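Long-range contacts in 2'-deoxycytidine 5'-triphosphate deaminase (Agrobacterium tumefaciens, PDB 2R9Q), which probably catalyses the hydrolytic deamination of dCTP to dUTP, a step that supplies precursor for thymidine nucleotide synthesis: residues Arg290-Gly295 / Arg318-Pro323; Glu187-Ser192 / His270-Tyr275; Ala17-Phe22 / Asp36-Ala41. One frame throughout, in Å; residues are numbered along the deposited sequence.

Contact 1. Residues Arg290-Gly295 / Arg318-Pro323; sequences RVHYAG and RSHEVP
Arg318 meets the segment Arg290-Gly295 with both its backbone and its side chain. It pairs with Arg290 as an antiparallel hydrogen-bonded pair. Arg290 N gives its hydrogen to Arg318 O at 2.9 Å, and Arg318 N returns one to Arg290 O at 3.1 Å. The two arginine side chains leave the sheet on the same face.

The aliphatic part of Arg318 then lies over the His292 ring. Its CG stands anti to the carbonyl carbon (chi1 -73°), and the chain runs extended from there. This sets CD squarely above the centre of the ring, 3.7 Å from the centroid of His292, in a CH-pi contact. The guanidinium passes beyond the ring and forms a salt bridge with Asp120. The opposite face of His292 receives NH2 of Arg290 near its rim, so the imidazole is held between two arginines.

His320 turns back toward the first segment. Its ring edge meets CB of Arg290, with NE2 of His320 3.2 Å from that carbon. The rims of the His292 and His320 rings are modelled too close, so the detail of their meeting is doubtful. The ring also meets His320 of a second subunit edge-to-face. Beyond it, Pro323 makes backbone hydrogen bonds to that same subunit.

This is an antiparallel strand pair that includes the outermost strand, within this chain, of its sheet. It belongs to the beta-rich, dUTPase-like fold of the C-terminal family region, where the sheet end reaches a subunit interface.

Contact 2. Residues Glu187-Ser192 / His270-Tyr275; sequences ETLVAS and HVPPLY
The ring of Pro272 packs against two side chains of the other segment, Leu189 and Glu187. Leu189 crosses it at about a right angle. The branch that touches is CD2 of Leu189, which comes within 3.6 Å of CD of Pro272. Glu187 instead runs alongside the proline in the opposite direction. Its CB lies 3.8 Å from CG of Pro272, so its aliphatic part makes this contact. The Glu187 chain bends at chi2 (-86°), which turns the carboxylate away from the proline. Its OE1 ends 4.6 Å from NE2 of His270, near but not in contact.

His270 points its side chain toward the other segment. CG is anti to the backbone N (chi1 166°), and this turns a ring edge to the Thr188 carbonyl. The modelled approach is too close there, so its detail is doubtful. ND1 of His270 is bonded to the carbonyl of Phe301. The backbones are joined by one hydrogen bond, from His270 N to Leu189 O at 3.0 Å. The donor lies above the carbonyl plane and the bond is somewhat bent, at 153°.

Glu187-Ser192 leaves helix 177-186, and Leu189 also packs back on Val180 and Leu183 of that helix. His270-Tyr275 links strands 261-269 and 275-281, with a type I turn at Pro272-Tyr275. The contact ties the end of the helix to the connection between strands of two sheets.

Contact 3. Residues Ala17-Phe22 / Asp36-Ala41; sequences AIRALF and DQVQPA
Helix 15-23 passes the short, weakly bonded strand 38-39 with the CA atoms of Ile18 and Val38 7.3 Å apart, the nearest pair across the two segments. This is helix-on-strand packing within the N-terminal family region, which belongs to the dUTPase clan. The strand pairs antiparallel with strand 42-46 at the margin of a curled sheet.

Val38 carries the strand side of the contact. Its two methyls divide between neighbouring helix residues. CG1 stands anti to the backbone N (chi1 -176°) and packs on Ile18, while CG2 turns toward Arg19. The Ile18 and Val38 side chains slide past each other in opposite directions. CG1 of Val38 lies 3.9 Å from CB of Ile18 and 4.0 Å from CD1 of Ile18, so it rests along the length of that side chain. The far end of Ile18 reaches on toward the backbone of Gln39 and Ala41. Ile18 also touches Phe168 of strand 162-170, which brings a third element into this buried apolar patch.

Arg19 starts beside the contact and comes nearer at its end. Its aliphatic part approaches first, with CG of Arg19 4.1 Å from CG2 of Val38. The chain then bends at chi3 (-94°) and brings the guanidinium across the valine. The polar end is held from outside the two segments, by a salt bridge from NE to Glu345. Toward the strand Arg19 offers its aliphatic CG and a guanidinium face, not a hydrogen bond. One flat face of the guanidinium lies against Val38, whose CB is 3.9 Å from NH1 of Arg19.

Contacts 1 and 2 lie in the C-terminal half of the chain, and contact 3 in the N-terminal half. Contact 2 joins the sheet of contact 1 indirectly: strand 261-269, which runs into His270-Tyr275, pairs with strand 311-319. Contacts 2 and 3 are mostly buried and meet no other subunit. Contact 1 is partly buried and faces a second subunit. Contact 1 combines paired backbone bonds with a CH-pi contact of arginine on histidine, contact 2 adds proline packing to one backbone bond, and contact 3 rests on side-chain packing. Contacts 1 and 3 lie on opposite sides of the chain's centre, their own centres 31 Å apart.

Contact 1. Residues Arg290-Gly295 / Arg318-Pro323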
ATOM      1  N   ARG B 290      -3.297 -15.825  10.820  1.00 70.32           N
ATOM      2  CA  ARG B 290      -2.270 -16.511  11.584  1.00 71.37           C
ATOM      3  C   ARG B 290      -1.871 -15.768  12.863  1.00 69.39           C
ATOM      4  O   ARG B 290      -1.902 -14.526  12.922  1.00 66.85           O
ATOM      5  CB  ARG B 290      -1.060 -16.712  10.680  1.00 72.76           C
ATOM      6  CG  ARG B 290      -0.076 -17.695  11.246  1.00 81.90           C
ATOM      7  CD  ARG B 290       0.877 -18.295  10.186  1.00 91.67           C
ATOM      8  NE  ARG B 290       1.798 -17.304   9.612  1.00 95.88           N
ATOM      9  CZ  ARG B 290       2.869 -16.791  10.231  1.00 99.21           C
ATOM     10  NH1 ARG B 290       3.176 -17.125  11.494  1.00100.43           N
ATOM     11  NH2 ARG B 290       3.633 -15.912   9.580  1.00 99.69           N
ATOM     12  N   VAL B 291      -1.501 -16.531  13.896  1.00 68.42           N
ATOM     13  CA  VAL B 291      -0.687 -15.964  14.978  1.00 67.17           C
ATOM     14  C   VAL B 291       0.758 -15.787  14.468  1.00 66.66           C
ATOM     15  O   VAL B 291       1.433 -16.750  14.072  1.00 66.53           O
ATOM     16  CB  VAL B 291      -0.732 -16.791  16.276  1.00 67.05           C
ATOM     17  CG1 VAL B 291       0.411 -16.390  17.219  1.00 65.81           C
ATOM     18  CG2 VAL B 291      -2.105 -16.614  16.974  1.00 66.24           C
ATOM     19  N   HIS B 292       1.199 -14.533  14.438  1.00 65.55           N
ATOM     20  CA  HIS B 292       2.570 -14.188  14.106  1.00 65.07           C
ATOM     21  C   HIS B 292       3.423 -14.094  15.369  1.00 64.13           C
ATOM     22  O   HIS B 292       2.902 -13.852  16.455  1.00 63.05           O
ATOM     23  CB  HIS B 292       2.608 -12.879  13.314  1.00 65.09           C
ATOM     24  CG  HIS B 292       2.203 -13.053  11.890  1.00 66.16           C
ATOM     25  ND1 HIS B 292       3.080 -12.894  10.840  1.00 66.94           N
ATOM     26  CD2 HIS B 292       1.036 -13.472  11.348  1.00 66.28           C
ATOM     27  CE1 HIS B 292       2.458 -13.176   9.711  1.00 67.13           C
ATOM     28  NE2 HIS B 292       1.212 -13.508   9.991  1.00 66.07           N
ATOM     29  N   TYR B 293       4.728 -14.292  15.190  1.00 63.55           N
ATOM     30  CA  TYR B 293       5.743 -14.171  16.254  1.00 64.48           C
ATOM     31  C   TYR B 293       5.490 -15.111  17.448  1.00 64.25           C
ATOM     32  O   TYR B 293       5.863 -14.808  18.570  1.00 62.36           O
ATOM     33  CB  TYR B 293       5.886 -12.722  16.730  1.00 64.10           C
ATOM     34  CG  TYR B 293       5.816 -11.745  15.602  1.00 63.62           C
ATOM     35  CD1 TYR B 293       6.792 -11.736  14.631  1.00 64.65           C
ATOM     36  CD2 TYR B 293       4.745 -10.871  15.469  1.00 62.96           C
ATOM     37  CE1 TYR B 293       6.735 -10.863  13.547  1.00 62.99           C
ATOM     38  CE2 TYR B 293       4.678  -9.994  14.395  1.00 63.80           C
ATOM     39  CZ  TYR B 293       5.686  -9.992  13.433  1.00 63.47           C
ATOM     40  OH  TYR B 293       5.658  -9.110  12.367  1.00 62.20           O
ATOM     41  N   ALA B 294       4.863 -16.255  17.158  1.00 64.89           N
ATOM     42  CA  ALA B 294       4.722 -17.343  18.133  1.00 65.32           C
ATOM     43  C   ALA B 294       6.100 -17.580  18.722  1.00 64.96           C
ATOM     44  O   ALA B 294       7.122 -17.478  18.034  1.00 65.08           O
ATOM     45  CB  ALA B 294       4.157 -18.643  17.482  1.00 64.87           C
ATOM     46  N   GLY B 295       6.125 -17.814  20.018  1.00 64.40           N
ATOM     47  CA  GLY B 295       7.379 -17.885  20.713  1.00 64.18           C
ATOM     48  C   GLY B 295       7.446 -18.935  21.786  1.00 63.55           C
ATOM     49  O   GLY B 295       6.594 -19.838  21.908  1.00 61.90           O
ATOM     50  N   ARG B 318      -2.594 -11.554  12.476  1.00 66.22           N
ATOM     51  CA  ARG B 318      -2.688 -10.903  11.191  1.00 67.94           C
ATOM     52  C   ARG B 318      -3.518 -11.773  10.243  1.00 67.54           C
ATOM     53  O   ARG B 318      -3.438 -12.998  10.260  1.00 65.82           O
ATOM     54  CB  ARG B 318      -1.309 -10.720  10.569  1.00 68.16           C
ATOM     55  CG  ARG B 318      -0.405  -9.661  11.165  1.00 69.78           C
ATOM     56  CD  ARG B 318       0.960  -9.719  10.401  1.00 71.11           C
ATOM     57  NE  ARG B 318       1.684  -8.448  10.307  1.00 72.98           N
ATOM     58  CZ  ARG B 318       1.400  -7.450   9.459  1.00 72.70           C
ATOM     59  NH1 ARG B 318       2.147  -6.359   9.482  1.00 72.83           N
ATOM     60  NH2 ARG B 318       0.372  -7.522   8.608  1.00 72.65           N
ATOM     61  N   SER B 319      -4.328 -11.114   9.425  1.00 68.26           N
ATOM     62  CA  SER B 319      -5.014 -11.783   8.336  1.00 68.31           C
ATOM     63  C   SER B 319      -4.124 -11.751   7.105  1.00 69.38           C
ATOM     64  O   SER B 319      -3.315 -10.827   6.901  1.00 67.84           O
ATOM     65  CB  SER B 319      -6.361 -11.138   8.017  1.00 67.49           C
ATOM     66  OG  SER B 319      -6.145  -9.909   7.413  1.00 64.40           O
ATOM     67  N   HIS B 320      -4.306 -12.783   6.288  1.00 70.70           N
ATOM     68  CA  HIS B 320      -3.525 -12.964   5.087  1.00 72.13           C
ATOM     69  C   HIS B 320      -4.367 -12.844   3.824  1.00 71.41           C
ATOM     70  O   HIS B 320      -5.417 -13.475   3.688  1.00 70.17           O
ATOM     71  CB  HIS B 320      -2.806 -14.294   5.174  1.00 72.89           C
ATOM     72  CG  HIS B 320      -1.876 -14.343   6.342  1.00 76.49           C
ATOM     73  ND1 HIS B 320      -0.955 -13.342   6.577  1.00 76.36           N
ATOM     74  CD2 HIS B 320      -1.766 -15.217   7.375  1.00 77.73           C
ATOM     75  CE1 HIS B 320      -0.307 -13.607   7.696  1.00 79.01           C
ATOM     76  NE2 HIS B 320      -0.776 -14.736   8.200  1.00 78.77           N
ATOM     77  N   GLU B 321      -3.885 -11.992   2.928  1.00 70.96           N
ATOM     78  CA  GLU B 321      -4.507 -11.749   1.627  1.00 71.01           C
ATOM     79  C   GLU B 321      -5.846 -11.019   1.692  1.00 68.46           C
ATOM     80  O   GLU B 321      -5.967  -9.965   1.118  1.00 68.19           O
ATOM     81  CB  GLU B 321      -4.629 -13.036   0.812  1.00 71.87           C
ATOM     82  CG  GLU B 321      -3.280 -13.576   0.369  1.00 75.72           C
ATOM     83  CD  GLU B 321      -3.439 -14.752  -0.559  1.00 79.33           C
ATOM     84  OE1 GLU B 321      -4.072 -15.744  -0.098  1.00 81.73           O
ATOM     85  OE2 GLU B 321      -2.953 -14.677  -1.720  1.00 78.85           O
ATOM     86  N   VAL B 322      -6.827 -11.591   2.381  1.00 65.58           N
ATOM     87  CA  VAL B 322      -8.182 -11.073   2.432  1.00 63.94           C
ATOM     88  C   VAL B 322      -8.589 -10.702   3.894  1.00 63.04           C
ATOM     89  O   VAL B 322      -8.140 -11.339   4.847  1.00 61.55           O
ATOM     90  CB  VAL B 322      -9.157 -12.133   1.772  1.00 63.35           C
ATOM     91  CG1 VAL B 322     -10.502 -12.093   2.348  1.00 62.08           C
ATOM     92  CG2 VAL B 322      -9.219 -11.936   0.258  1.00 63.29           C
ATOM     93  N   PRO B 323      -9.405  -9.633   4.068  1.00 62.40           N
ATOM     94  CA  PRO B 323     -10.040  -9.379   5.343  1.00 61.97           C
ATOM     95  C   PRO B 323     -10.924 -10.515   5.873  1.00 61.86           C
ATOM     96  O   PRO B 323     -11.711 -11.130   5.138  1.00 62.23           O
ATOM     97  CB  PRO B 323     -10.837  -8.089   5.114  1.00 62.18           C
ATOM     98  CG  PRO B 323     -10.792  -7.829   3.699  1.00 62.30           C
ATOM     99  CD  PRO B 323      -9.684  -8.566   3.095  1.00 62.31           C
TER

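Contact 2. Residues Glu187-Ser192 / His270-Tyr275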
ATOM      1  N   GLU B 187      -0.994 -30.856  37.666  1.00 94.08           N
ATOM      2  CA  GLU B 187      -0.854 -29.402  37.722  1.00 94.00           C
ATOM      3  C   GLU B 187      -2.055 -28.796  36.991  1.00 93.95           C
ATOM      4  O   GLU B 187      -2.877 -29.530  36.436  1.00 93.77           O
ATOM      5  CB  GLU B 187       0.450 -29.004  37.044  1.00 93.94           C
ATOM      6  CG  GLU B 187       1.679 -29.799  37.530  1.00 94.09           C
ATOM      7  CD  GLU B 187       2.328 -29.211  38.781  1.00 94.15           C
ATOM      8  OE1 GLU B 187       1.675 -28.402  39.470  1.00 94.21           O
ATOM      9  OE2 GLU B 187       3.501 -29.549  39.073  1.00 93.46           O
ATOM     10  N   THR B 188      -2.195 -27.476  36.989  1.00 93.30           N
ATOM     11  CA  THR B 188      -3.257 -26.855  36.185  1.00 92.99           C
ATOM     12  C   THR B 188      -2.612 -26.282  34.920  1.00 92.72           C
ATOM     13  O   THR B 188      -1.740 -25.443  35.020  1.00 92.36           O
ATOM     14  CB  THR B 188      -4.049 -25.765  36.984  1.00 92.69           C
ATOM     15  OG1 THR B 188      -5.087 -26.377  37.754  1.00 90.33           O
ATOM     16  CG2 THR B 188      -4.689 -24.761  36.062  1.00 92.77           C
ATOM     17  N   LEU B 189      -2.999 -26.782  33.747  1.00 92.40           N
ATOM     18  CA  LEU B 189      -2.537 -26.226  32.457  1.00 92.44           C
ATOM     19  C   LEU B 189      -3.462 -25.129  31.895  1.00 92.80           C
ATOM     20  O   LEU B 189      -2.991 -24.165  31.312  1.00 91.83           O
ATOM     21  CB  LEU B 189      -2.331 -27.329  31.413  1.00 91.73           C
ATOM     22  CG  LEU B 189      -1.248 -28.388  31.659  1.00 90.11           C
ATOM     23  CD1 LEU B 189      -1.119 -29.249  30.411  1.00 87.30           C
ATOM     24  CD2 LEU B 189       0.089 -27.790  32.049  1.00 86.91           C
ATOM     25  N   VAL B 190      -4.768 -25.305  32.056  1.00 93.94           N
ATOM     26  CA  VAL B 190      -5.761 -24.277  31.746  1.00 94.67           C
ATOM     27  C   VAL B 190      -6.719 -24.154  32.925  1.00 95.69           C
ATOM     28  O   VAL B 190      -7.187 -25.164  33.436  1.00 95.61           O
ATOM     29  CB  VAL B 190      -6.559 -24.640  30.499  1.00 94.30           C
ATOM     30  CG1 VAL B 190      -7.472 -23.496  30.109  1.00 93.97           C
ATOM     31  CG2 VAL B 190      -5.613 -24.987  29.365  1.00 94.17           C
ATOM     32  N   ALA B 191      -7.007 -22.928  33.353  1.00 96.98           N
ATOM     33  CA  ALA B 191      -7.911 -22.684  34.484  1.00 98.17           C
ATOM     34  C   ALA B 191      -9.364 -22.967  34.093  1.00 99.34           C
ATOM     35  O   ALA B 191     -10.215 -22.092  34.170  1.00 99.24           O
ATOM     36  CB  ALA B 191      -7.766 -21.246  34.980  1.00 97.90           C
ATOM     37  N   SER B 192      -9.636 -24.207  33.695  1.00100.84           N
ATOM     38  CA  SER B 192     -10.915 -24.591  33.105  1.00101.87           C
ATOM     39  C   SER B 192     -10.925 -26.106  32.808  1.00102.81           C
ATOM     40  O   SER B 192     -10.161 -26.578  31.961  1.00102.79           O
ATOM     41  CB  SER B 192     -11.155 -23.799  31.815  1.00101.95           C
ATOM     42  OG  SER B 192     -12.421 -24.107  31.262  1.00102.73           O
ATOM     43  N   HIS B 270      -0.904 -22.184  32.141  1.00 65.44           N
ATOM     44  CA  HIS B 270       0.212 -22.398  33.076  1.00 65.88           C
ATOM     45  C   HIS B 270       1.183 -23.437  32.480  1.00 66.00           C
ATOM     46  O   HIS B 270       0.765 -24.451  31.911  1.00 64.96           O
ATOM     47  CB  HIS B 270      -0.348 -22.801  34.442  1.00 66.18           C
ATOM     48  CG  HIS B 270       0.645 -23.371  35.421  1.00 67.06           C
ATOM     49  ND1 HIS B 270       1.770 -22.687  35.841  1.00 69.65           N
ATOM     50  CD2 HIS B 270       0.637 -24.532  36.117  1.00 65.58           C
ATOM     51  CE1 HIS B 270       2.420 -23.413  36.733  1.00 68.13           C
ATOM     52  NE2 HIS B 270       1.745 -24.532  36.923  1.00 68.15           N
ATOM     53  N   VAL B 271       2.478 -23.106  32.545  1.00 66.84           N
ATOM     54  CA  VAL B 271       3.584 -24.007  32.198  1.00 66.93           C
ATOM     55  C   VAL B 271       4.324 -24.373  33.512  1.00 68.01           C
ATOM     56  O   VAL B 271       4.992 -23.534  34.109  1.00 66.49           O
ATOM     57  CB  VAL B 271       4.550 -23.381  31.171  1.00 66.20           C
ATOM     58  CG1 VAL B 271       5.539 -24.399  30.701  1.00 63.84           C
ATOM     59  CG2 VAL B 271       3.795 -22.816  29.971  1.00 65.95           C
ATOM     60  N   PRO B 272       4.138 -25.618  34.004  1.00 70.04           N
ATOM     61  CA  PRO B 272       4.852 -26.118  35.187  1.00 70.99           C
ATOM     62  C   PRO B 272       6.375 -26.055  35.051  1.00 71.23           C
ATOM     63  O   PRO B 272       6.886 -26.146  33.936  1.00 70.78           O
ATOM     64  CB  PRO B 272       4.384 -27.569  35.277  1.00 71.35           C
ATOM     65  CG  PRO B 272       3.036 -27.575  34.607  1.00 70.28           C
ATOM     66  CD  PRO B 272       3.166 -26.609  33.507  1.00 70.29           C
ATOM     67  N   PRO B 273       7.100 -25.918  36.178  1.00 71.77           N
ATOM     68  CA  PRO B 273       8.556 -25.698  36.186  1.00 71.71           C
ATOM     69  C   PRO B 273       9.458 -26.762  35.575  1.00 71.21           C
ATOM     70  O   PRO B 273      10.652 -26.513  35.421  1.00 70.86           O
ATOM     71  CB  PRO B 273       8.881 -25.584  37.669  1.00 71.99           C
ATOM     72  CG  PRO B 273       7.618 -25.147  38.278  1.00 72.83           C
ATOM     73  CD  PRO B 273       6.570 -25.914  37.548  1.00 72.24           C
ATOM     74  N   LEU B 274       8.915 -27.931  35.253  1.00 70.55           N
ATOM     75  CA  LEU B 274       9.694 -29.002  34.650  1.00 70.28           C
ATOM     76  C   LEU B 274       9.324 -29.184  33.173  1.00 69.85           C
ATOM     77  O   LEU B 274       9.696 -30.181  32.534  1.00 67.76           O
ATOM     78  CB  LEU B 274       9.440 -30.299  35.399  1.00 70.44           C
ATOM     79  CG  LEU B 274       9.875 -30.427  36.845  1.00 70.29           C
ATOM     80  CD1 LEU B 274       9.496 -31.855  37.290  1.00 69.25           C
ATOM     81  CD2 LEU B 274      11.376 -30.131  36.943  1.00 69.44           C
ATOM     82  N   TYR B 275       8.552 -28.221  32.674  1.00 69.67           N
ATOM     83  CA  TYR B 275       8.132 -28.158  31.293  1.00 69.99           C
ATOM     84  C   TYR B 275       8.358 -26.760  30.722  1.00 68.95           C
ATOM     85  O   TYR B 275       8.271 -25.741  31.423  1.00 66.96           O
ATOM     86  CB  TYR B 275       6.667 -28.562  31.174  1.00 71.28           C
ATOM     87  CG  TYR B 275       6.419 -29.964  31.664  1.00 72.75           C
ATOM     88  CD1 TYR B 275       6.331 -31.021  30.768  1.00 73.96           C
ATOM     89  CD2 TYR B 275       6.319 -30.239  33.034  1.00 73.97           C
ATOM     90  CE1 TYR B 275       6.122 -32.330  31.211  1.00 75.38           C
ATOM     91  CE2 TYR B 275       6.117 -31.546  33.498  1.00 75.57           C
ATOM     92  CZ  TYR B 275       6.023 -32.590  32.577  1.00 74.75           C
ATOM     93  OH  TYR B 275       5.825 -33.892  33.006  1.00 74.85           O
TER

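Contact 3. Residues Ala17-Phe22 / Asp36-Ala41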
ATOM      1  N   ALA B  17      22.373 -25.421  32.797  1.00 69.54           N
ATOM      2  CA  ALA B  17      23.002 -26.053  31.658  1.00 69.33           C
ATOM      3  C   ALA B  17      23.475 -25.057  30.598  1.00 69.02           C
ATOM      4  O   ALA B  17      24.559 -25.209  30.054  1.00 67.62           O
ATOM      5  CB  ALA B  17      22.055 -27.076  31.046  1.00 68.63           C
ATOM      6  N   ILE B  18      22.670 -24.047  30.290  1.00 69.79           N
ATOM      7  CA  ILE B  18      23.072 -23.042  29.299  1.00 70.19           C
ATOM      8  C   ILE B  18      24.326 -22.341  29.816  1.00 70.06           C
ATOM      9  O   ILE B  18      25.277 -22.131  29.080  1.00 68.71           O
ATOM     10  CB  ILE B  18      21.956 -21.987  28.976  1.00 70.10           C
ATOM     11  CG1 ILE B  18      20.748 -22.635  28.293  1.00 70.17           C
ATOM     12  CG2 ILE B  18      22.526 -20.879  28.062  1.00 69.68           C
ATOM     13  CD1 ILE B  18      19.498 -21.769  28.271  1.00 68.97           C
ATOM     14  N   ARG B  19      24.312 -21.988  31.094  1.00 70.35           N
ATOM     15  CA  ARG B  19      25.477 -21.399  31.729  1.00 71.21           C
ATOM     16  C   ARG B  19      26.694 -22.337  31.747  1.00 71.69           C
ATOM     17  O   ARG B  19      27.787 -21.893  31.525  1.00 70.22           O
ATOM     18  CB  ARG B  19      25.122 -20.918  33.134  1.00 71.30           C
ATOM     19  CG  ARG B  19      24.423 -19.573  33.091  1.00 70.67           C
ATOM     20  CD  ARG B  19      24.241 -18.995  34.429  1.00 71.86           C
ATOM     21  NE  ARG B  19      22.940 -19.338  34.966  1.00 71.94           N
ATOM     22  CZ  ARG B  19      21.914 -18.504  35.105  1.00 73.00           C
ATOM     23  NH1 ARG B  19      21.981 -17.231  34.749  1.00 73.11           N
ATOM     24  NH2 ARG B  19      20.783 -18.968  35.609  1.00 75.43           N
ATOM     25  N   ALA B  20      26.477 -23.631  31.995  1.00 73.05           N
ATOM     26  CA  ALA B  20      27.540 -24.651  31.942  1.00 73.90           C
ATOM     27  C   ALA B  20      28.149 -24.748  30.545  1.00 74.88           C
ATOM     28  O   ALA B  20      29.356 -24.871  30.422  1.00 74.16           O
ATOM     29  CB  ALA B  20      27.013 -25.991  32.386  1.00 73.14           C
ATOM     30  N   LEU B  21      27.301 -24.678  29.509  1.00 76.62           N
ATOM     31  CA  LEU B  21      27.723 -24.608  28.106  1.00 77.50           C
ATOM     32  C   LEU B  21      28.624 -23.420  27.814  1.00 78.70           C
ATOM     33  O   LEU B  21      29.537 -23.530  26.999  1.00 77.55           O
ATOM     34  CB  LEU B  21      26.520 -24.489  27.179  1.00 77.58           C
ATOM     35  CG  LEU B  21      25.679 -25.692  26.809  1.00 77.34           C
ATOM     36  CD1 LEU B  21      24.587 -25.222  25.853  1.00 77.02           C
ATOM     37  CD2 LEU B  21      26.543 -26.785  26.196  1.00 78.56           C
ATOM     38  N   PHE B  22      28.340 -22.278  28.430  1.00 80.04           N
ATOM     39  CA  PHE B  22      29.195 -21.115  28.261  1.00 82.15           C
ATOM     40  C   PHE B  22      30.540 -21.310  29.018  1.00 83.02           C
ATOM     41  O   PHE B  22      31.609 -20.941  28.516  1.00 82.35           O
ATOM     42  CB  PHE B  22      28.471 -19.814  28.685  1.00 82.63           C
ATOM     43  CG  PHE B  22      29.209 -18.561  28.303  1.00 82.96           C
ATOM     44  CD1 PHE B  22      29.198 -18.104  26.986  1.00 82.84           C
ATOM     45  CD2 PHE B  22      29.944 -17.846  29.255  1.00 84.04           C
ATOM     46  CE1 PHE B  22      29.904 -16.956  26.622  1.00 82.61           C
ATOM     47  CE2 PHE B  22      30.652 -16.681  28.894  1.00 84.11           C
ATOM     48  CZ  PHE B  22      30.627 -16.243  27.576  1.00 83.96           C
ATOM     49  N   ASP B  36      20.852 -10.901  32.981  1.00 71.25           N
ATOM     50  CA  ASP B  36      19.521 -11.411  32.691  1.00 70.39           C
ATOM     51  C   ASP B  36      19.384 -12.025  31.293  1.00 69.23           C
ATOM     52  O   ASP B  36      18.264 -12.143  30.769  1.00 68.06           O
ATOM     53  CB  ASP B  36      18.517 -10.281  32.884  1.00 70.85           C
ATOM     54  CG  ASP B  36      18.728  -9.140  31.922  1.00 70.90           C
ATOM     55  OD1 ASP B  36      19.859  -8.924  31.448  1.00 71.49           O
ATOM     56  OD2 ASP B  36      17.748  -8.449  31.632  1.00 73.93           O
ATOM     57  N   GLN B  37      20.509 -12.450  30.710  1.00 67.77           N
ATOM     58  CA  GLN B  37      20.513 -12.932  29.323  1.00 66.93           C
ATOM     59  C   GLN B  37      20.014 -14.358  29.186  1.00 66.36           C
ATOM     60  O   GLN B  37      19.394 -14.703  28.168  1.00 65.16           O
ATOM     61  CB  GLN B  37      21.882 -12.811  28.673  1.00 66.50           C
ATOM     62  CG  GLN B  37      21.804 -12.660  27.183  1.00 64.77           C
ATOM     63  CD  GLN B  37      23.166 -12.637  26.533  1.00 62.17           C
ATOM     64  OE1 GLN B  37      24.078 -12.002  27.029  1.00 58.78           O
ATOM     65  NE2 GLN B  37      23.302 -13.324  25.415  1.00 60.77           N
ATOM     66  N   VAL B  38      20.275 -15.169  30.210  1.00 65.82           N
ATOM     67  CA  VAL B  38      19.854 -16.567  30.237  1.00 65.65           C
ATOM     68  C   VAL B  38      18.479 -16.645  30.899  1.00 65.41           C
ATOM     69  O   VAL B  38      18.289 -16.226  32.047  1.00 65.48           O
ATOM     70  CB  VAL B  38      20.873 -17.478  30.973  1.00 65.95           C
ATOM     71  CG1 VAL B  38      20.450 -18.950  30.885  1.00 64.01           C
ATOM     72  CG2 VAL B  38      22.315 -17.257  30.417  1.00 64.48           C
ATOM     73  N   GLN B  39      17.513 -17.126  30.134  1.00 65.01           N
ATOM     74  CA  GLN B  39      16.170 -17.294  30.606  1.00 64.79           C
ATOM     75  C   GLN B  39      16.103 -18.718  31.147  1.00 63.98           C
ATOM     76  O   GLN B  39      17.048 -19.499  30.951  1.00 62.73           O
ATOM     77  CB  GLN B  39      15.160 -17.040  29.471  1.00 65.65           C
ATOM     78  CG  GLN B  39      15.330 -15.713  28.719  1.00 66.60           C
ATOM     79  CD  GLN B  39      15.232 -14.523  29.614  1.00 68.16           C
ATOM     80  OE1 GLN B  39      14.551 -14.552  30.634  1.00 70.36           O
ATOM     81  NE2 GLN B  39      15.945 -13.468  29.263  1.00 71.20           N
ATOM     82  N   PRO B  40      15.012 -19.050  31.863  1.00 63.63           N
ATOM     83  CA  PRO B  40      14.791 -20.403  32.398  1.00 62.79           C
ATOM     84  C   PRO B  40      14.993 -21.569  31.399  1.00 62.23           C
ATOM     85  O   PRO B  40      15.566 -22.570  31.778  1.00 60.82           O
ATOM     86  CB  PRO B  40      13.353 -20.335  32.904  1.00 62.85           C
ATOM     87  CG  PRO B  40      13.125 -18.921  33.227  1.00 63.22           C
ATOM     88  CD  PRO B  40      13.928 -18.128  32.263  1.00 63.87           C
ATOM     89  N   ALA B  41      14.561 -21.420  30.138  1.00 62.05           N
ATOM     90  CA  ALA B  41      14.671 -22.482  29.114  1.00 61.20           C
ATOM     91  C   ALA B  41      15.102 -21.991  27.708  1.00 61.44           C
ATOM     92  O   ALA B  41      14.756 -22.612  26.688  1.00 59.94           O
ATOM     93  CB  ALA B  41      13.374 -23.228  29.028  1.00 60.73           C
TER